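Local coordinates for Lmo1340 protein (Listeria monocytogenes, PDB 4NLM) that is of unknown function but forms a six-bladed beta-propeller of the YqgU-like type and is probably a surface lipoprotein, at residues A[106-117]-A[128-139]. Sequence-based numbering, arbitrary orientation.
Sequences YSAESAEKATMR and ASRATKPLTTTF
Strands 114-117 and 128-132 run antiparallel, their axes 4.6 Å apart at closest, with A114 facing T132 and M116 facing R130 as the hydrogen-bonded pairs. They are the third and fourth strands of one four-stranded beta-propeller blade, joined as a hairpin; beyond T132 the chain crosses to strand 137-141, the first of the next blade, and the Y106 side chain packs against that crossing. With CG anti to the backbone N (chi1 179°), its ring reaches past A114 so that OH lies 2.7 Å from L135 O and 3.1 Å from K133 O, two carbonyls competing for one hydroxyl proton. L135 O also accepts from T137 OG1. The rim of F139, led by CZ, meets one face of the Y106 ring in an offset edge-to-face pair, planes at 66°. M116, a selenomethionine, extends alongside R130 and ends at the F139 edge, CE 3.5 Å from CE2, while SE sits 3.4 Å from R130 NH1, near the guanidinium plane; F151 and W165 of the next blade touch both M116 and R130. On the other sheet face, R117 forms a salt bridge with E89 and lays its guanidinium over T115 CG2. A water bonds S129 OG at 2.8 Å and, weakly, R117 NE.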
loop_
_atom_site.group_PDB
_atom_site.type_symbol
_atom_site.label_atom_id
_atom_site.label_comp_id
_atom_site.label_asym_id
_atom_site.label_seq_id
_atom_site.Cartn_x
_atom_site.Cartn_y
_atom_site.Cartn_z
ATOM N N TYR A 106 -12.619 4.935 -6.340
ATOM C CA TYR A 106 -13.843 4.356 -5.826
ATOM C C TYR A 106 -14.528 5.479 -5.067
ATOM O O TYR A 106 -13.971 6.004 -4.088
ATOM C CB TYR A 106 -13.536 3.166 -4.936
ATOM C CG TYR A 106 -14.728 2.470 -4.319
ATOM C CD1 TYR A 106 -15.888 2.201 -5.049
ATOM C CD2 TYR A 106 -14.710 2.092 -2.980
ATOM C CE1 TYR A 106 -16.950 1.542 -4.494
ATOM C CE2 TYR A 106 -15.781 1.431 -2.425
ATOM C CZ TYR A 106 -16.900 1.171 -3.173
ATOM O OH TYR A 106 -18.004 0.529 -2.605
ATOM N N SER A 107 -15.708 5.874 -5.521
ATOM C CA SER A 107 -16.390 6.999 -4.954
ATOM C C SER A 107 -17.900 6.773 -4.956
ATOM O O SER A 107 -18.406 5.919 -5.646
ATOM C CB SER A 107 -16.058 8.283 -5.699
ATOM O OG SER A 107 -16.466 8.262 -7.053
ATOM N N ALA A 108 -18.619 7.556 -4.146
ATOM C CA ALA A 108 -20.055 7.408 -4.029
ATOM C C ALA A 108 -20.773 8.716 -4.309
ATOM O O ALA A 108 -20.398 9.779 -3.821
ATOM C CB ALA A 108 -20.445 6.879 -2.661
ATOM N N GLU A 109 -21.804 8.622 -5.131
ATOM C CA GLU A 109 -22.633 9.775 -5.450
ATOM C C GLU A 109 -23.746 9.931 -4.416
ATOM O O GLU A 109 -24.271 11.038 -4.216
ATOM C CB GLU A 109 -23.218 9.612 -6.864
ATOM C CG GLU A 109 -24.364 10.549 -7.219
ATOM C CD GLU A 109 -25.007 10.254 -8.566
ATOM O OE1 GLU A 109 -24.300 9.829 -9.505
ATOM O OE2 GLU A 109 -26.232 10.473 -8.695
ATOM N N SER A 110 -24.093 8.828 -3.756
ATOM C CA SER A 110 -25.178 8.834 -2.789
ATOM C C SER A 110 -25.113 7.603 -1.899
ATOM O O SER A 110 -24.273 6.740 -2.096
ATOM C CB SER A 110 -26.532 8.859 -3.521
ATOM O OG SER A 110 -26.857 7.596 -4.085
ATOM N N ALA A 111 -26.036 7.500 -0.943
ATOM C CA ALA A 111 -26.092 6.337 -0.055
ATOM C C ALA A 111 -26.476 5.068 -0.846
ATOM O O ALA A 111 -26.295 3.951 -0.370
ATOM C CB ALA A 111 -27.095 6.589 1.088
ATOM N N GLU A 112 -26.990 5.242 -2.062
ATOM C CA GLU A 112 -27.432 4.108 -2.877
ATOM C C GLU A 112 -26.561 3.826 -4.095
ATOM O O GLU A 112 -26.714 2.787 -4.740
ATOM C CB GLU A 112 -28.865 4.352 -3.365
ATOM C CG GLU A 112 -29.885 4.527 -2.256
ATOM C CD GLU A 112 -30.040 3.276 -1.422
ATOM O OE1 GLU A 112 -29.843 2.170 -1.968
ATOM O OE2 GLU A 112 -30.371 3.399 -0.224
ATOM N N LYS A 113 -25.641 4.729 -4.414
ATOM C CA LYS A 113 -24.838 4.549 -5.619
ATOM C C LYS A 113 -23.378 4.875 -5.454
ATOM O O LYS A 113 -23.028 5.944 -4.938
ATOM C CB LYS A 113 -25.372 5.462 -6.737
ATOM C CG LYS A 113 -26.796 5.152 -7.171
ATOM C CD LYS A 113 -27.101 5.586 -8.603
ATOM C CE LYS A 113 -28.435 4.992 -9.061
ATOM N NZ LYS A 113 -28.789 5.113 -10.513
ATOM N N ALA A 114 -22.540 3.959 -5.930
ATOM C CA ALA A 114 -21.070 4.133 -5.943
ATOM C C ALA A 114 -20.566 3.636 -7.281
ATOM O O ALA A 114 -21.271 2.932 -8.009
ATOM C CB ALA A 114 -20.409 3.361 -4.823
ATOM N N THR A 115 -19.323 4.003 -7.603
ATOM C CA THR A 115 -18.731 3.683 -8.867
ATOM C C THR A 115 -17.275 3.428 -8.632
ATOM O O THR A 115 -16.615 4.114 -7.828
ATOM C CB THR A 115 -18.864 4.892 -9.830
ATOM O OG1 THR A 115 -20.225 5.320 -9.965
ATOM C CG2 THR A 115 -18.330 4.590 -11.174
HETATM N N MSE A 116 -16.748 2.456 -9.377
HETATM C CA MSE A 116 -15.307 2.246 -9.496
HETATM C C MSE A 116 -14.964 2.688 -10.891
HETATM O O MSE A 116 -15.538 2.184 -11.855
HETATM C CB MSE A 116 -14.859 0.821 -9.364
HETATM C CG MSE A 116 -15.177 0.052 -8.134
HETATM SE SE MSE A 116 -14.817 -1.875 -8.499
HETATM C CE MSE A 116 -15.496 -2.141 -6.682
ATOM N N ARG A 117 -14.065 3.661 -10.996
ATOM C CA ARG A 117 -13.594 4.175 -12.269
ATOM C C ARG A 117 -12.099 4.023 -12.437
ATOM O O ARG A 117 -11.353 4.205 -11.460
ATOM C CB ARG A 117 -13.863 5.667 -12.403
ATOM C CG ARG A 117 -15.320 6.054 -12.450
ATOM C CD ARG A 117 -15.453 7.555 -12.607
ATOM N NE ARG A 117 -16.844 7.967 -12.709
ATOM C CZ ARG A 117 -17.611 8.287 -11.672
ATOM N NH1 ARG A 117 -18.872 8.657 -11.862
ATOM N NH2 ARG A 117 -17.114 8.246 -10.442
ATOM N N ALA A 128 -12.541 3.030 -17.905
ATOM C CA ALA A 128 -13.537 2.004 -17.603
ATOM C C ALA A 128 -14.281 2.400 -16.338
ATOM O O ALA A 128 -13.770 3.161 -15.524
ATOM C CB ALA A 128 -12.868 0.648 -17.418
ATOM N N SER A 129 -15.469 1.845 -16.169
ATOM C CA SER A 129 -16.258 2.141 -15.014
ATOM C C SER A 129 -17.260 1.029 -14.730
ATOM O O SER A 129 -17.747 0.386 -15.648
ATOM C CB SER A 129 -17.014 3.448 -15.283
ATOM O OG SER A 129 -17.726 3.917 -14.168
ATOM N N ARG A 130 -17.592 0.817 -13.460
ATOM C CA ARG A 130 -18.666 -0.084 -13.087
ATOM C C ARG A 130 -19.379 0.502 -11.887
ATOM O O ARG A 130 -18.784 1.142 -11.037
ATOM C CB ARG A 130 -18.228 -1.539 -12.855
ATOM C CG ARG A 130 -17.277 -1.777 -11.703
ATOM C CD ARG A 130 -17.004 -3.274 -11.533
ATOM N NE ARG A 130 -18.174 -4.033 -11.080
ATOM C CZ ARG A 130 -18.480 -4.224 -9.801
ATOM N NH1 ARG A 130 -17.712 -3.713 -8.841
ATOM N NH2 ARG A 130 -19.561 -4.917 -9.477
ATOM N N ALA A 131 -20.685 0.293 -11.871
ATOM C CA ALA A 131 -21.565 0.789 -10.845
ATOM C C ALA A 131 -21.740 -0.263 -9.776
ATOM O O ALA A 131 -21.835 -1.454 -10.081
ATOM C CB ALA A 131 -22.925 1.145 -11.446
ATOM N N THR A 132 -21.846 0.194 -8.533
ATOM C CA THR A 132 -22.018 -0.716 -7.437
ATOM C C THR A 132 -22.703 0.016 -6.286
ATOM O O THR A 132 -23.257 1.084 -6.498
ATOM C CB THR A 132 -20.692 -1.382 -7.054
ATOM O OG1 THR A 132 -20.957 -2.454 -6.144
ATOM C CG2 THR A 132 -19.710 -0.382 -6.462
ATOM N N LYS A 133 -22.676 -0.589 -5.117
ATOM C CA LYS A 133 -23.228 0.044 -3.927
ATOM C C LYS A 133 -22.071 0.532 -3.046
ATOM O O LYS A 133 -20.973 0.007 -3.128
ATOM C CB LYS A 133 -24.125 -0.938 -3.162
ATOM C CG LYS A 133 -25.317 -1.439 -3.956
ATOM C CD LYS A 133 -26.160 -0.294 -4.499
ATOM C CE LYS A 133 -27.269 -0.780 -5.410
ATOM N NZ LYS A 133 -28.320 -1.544 -4.688
ATOM N N PRO A 134 -22.301 1.560 -2.220
ATOM C CA PRO A 134 -21.198 2.070 -1.388
ATOM C C PRO A 134 -20.928 1.154 -0.219
ATOM O O PRO A 134 -21.510 1.296 0.855
ATOM C CB PRO A 134 -21.695 3.435 -0.919
ATOM C CG PRO A 134 -23.168 3.384 -1.069
ATOM C CD PRO A 134 -23.524 2.370 -2.095
ATOM N N LEU A 135 -20.046 0.211 -0.438
ATOM C CA LEU A 135 -19.681 -0.751 0.552
ATOM C C LEU A 135 -18.195 -0.694 0.807
ATOM O O LEU A 135 -17.387 -0.364 -0.083
ATOM C CB LEU A 135 -20.021 -2.130 0.034
ATOM C CG LEU A 135 -21.511 -2.319 -0.211
ATOM C CD1 LEU A 135 -21.691 -3.599 -0.974
ATOM C CD2 LEU A 135 -22.316 -2.334 1.087
ATOM N N THR A 136 -17.821 -1.103 2.008
ATOM C CA THR A 136 -16.404 -1.159 2.344
ATOM C C THR A 136 -15.702 -2.154 1.471
ATOM O O THR A 136 -16.087 -3.330 1.423
ATOM C CB THR A 136 -16.249 -1.532 3.838
ATOM O OG1 THR A 136 -16.937 -0.573 4.639
ATOM C CG2 THR A 136 -14.771 -1.617 4.230
ATOM N N THR A 137 -14.624 -1.686 0.845
ATOM C CA THR A 137 -13.927 -2.487 -0.164
ATOM C C THR A 137 -12.421 -2.286 -0.058
ATOM O O THR A 137 -11.935 -1.165 0.127
ATOM C CB THR A 137 -14.384 -2.046 -1.562
ATOM O OG1 THR A 137 -15.814 -2.102 -1.658
ATOM C CG2 THR A 137 -13.778 -2.926 -2.628
ATOM N N THR A 138 -11.691 -3.375 -0.253
ATOM C CA THR A 138 -10.234 -3.330 -0.278
ATOM C C THR A 138 -9.799 -3.798 -1.664
ATOM O O THR A 138 -10.249 -4.853 -2.127
ATOM C CB THR A 138 -9.600 -4.219 0.822
ATOM O OG1 THR A 138 -10.147 -3.859 2.082
ATOM C CG2 THR A 138 -8.088 -4.077 0.856
ATOM N N PHE A 139 -8.890 -3.064 -2.316
ATOM C CA PHE A 139 -8.525 -3.312 -3.684
ATOM C C PHE A 139 -7.103 -3.805 -3.860
ATOM O O PHE A 139 -6.205 -3.265 -3.222
ATOM C CB PHE A 139 -8.681 -2.038 -4.522
ATOM C CG PHE A 139 -10.076 -1.508 -4.617
ATOM C CD1 PHE A 139 -10.554 -0.629 -3.659
ATOM C CD2 PHE A 139 -10.909 -1.858 -5.664
ATOM C CE1 PHE A 139 -11.835 -0.122 -3.733
ATOM C CE2 PHE A 139 -12.194 -1.342 -5.725
ATOM C CZ PHE A 139 -12.664 -0.463 -4.763
HETATM O O HOH W 1 -18.601 6.513 -14.820
#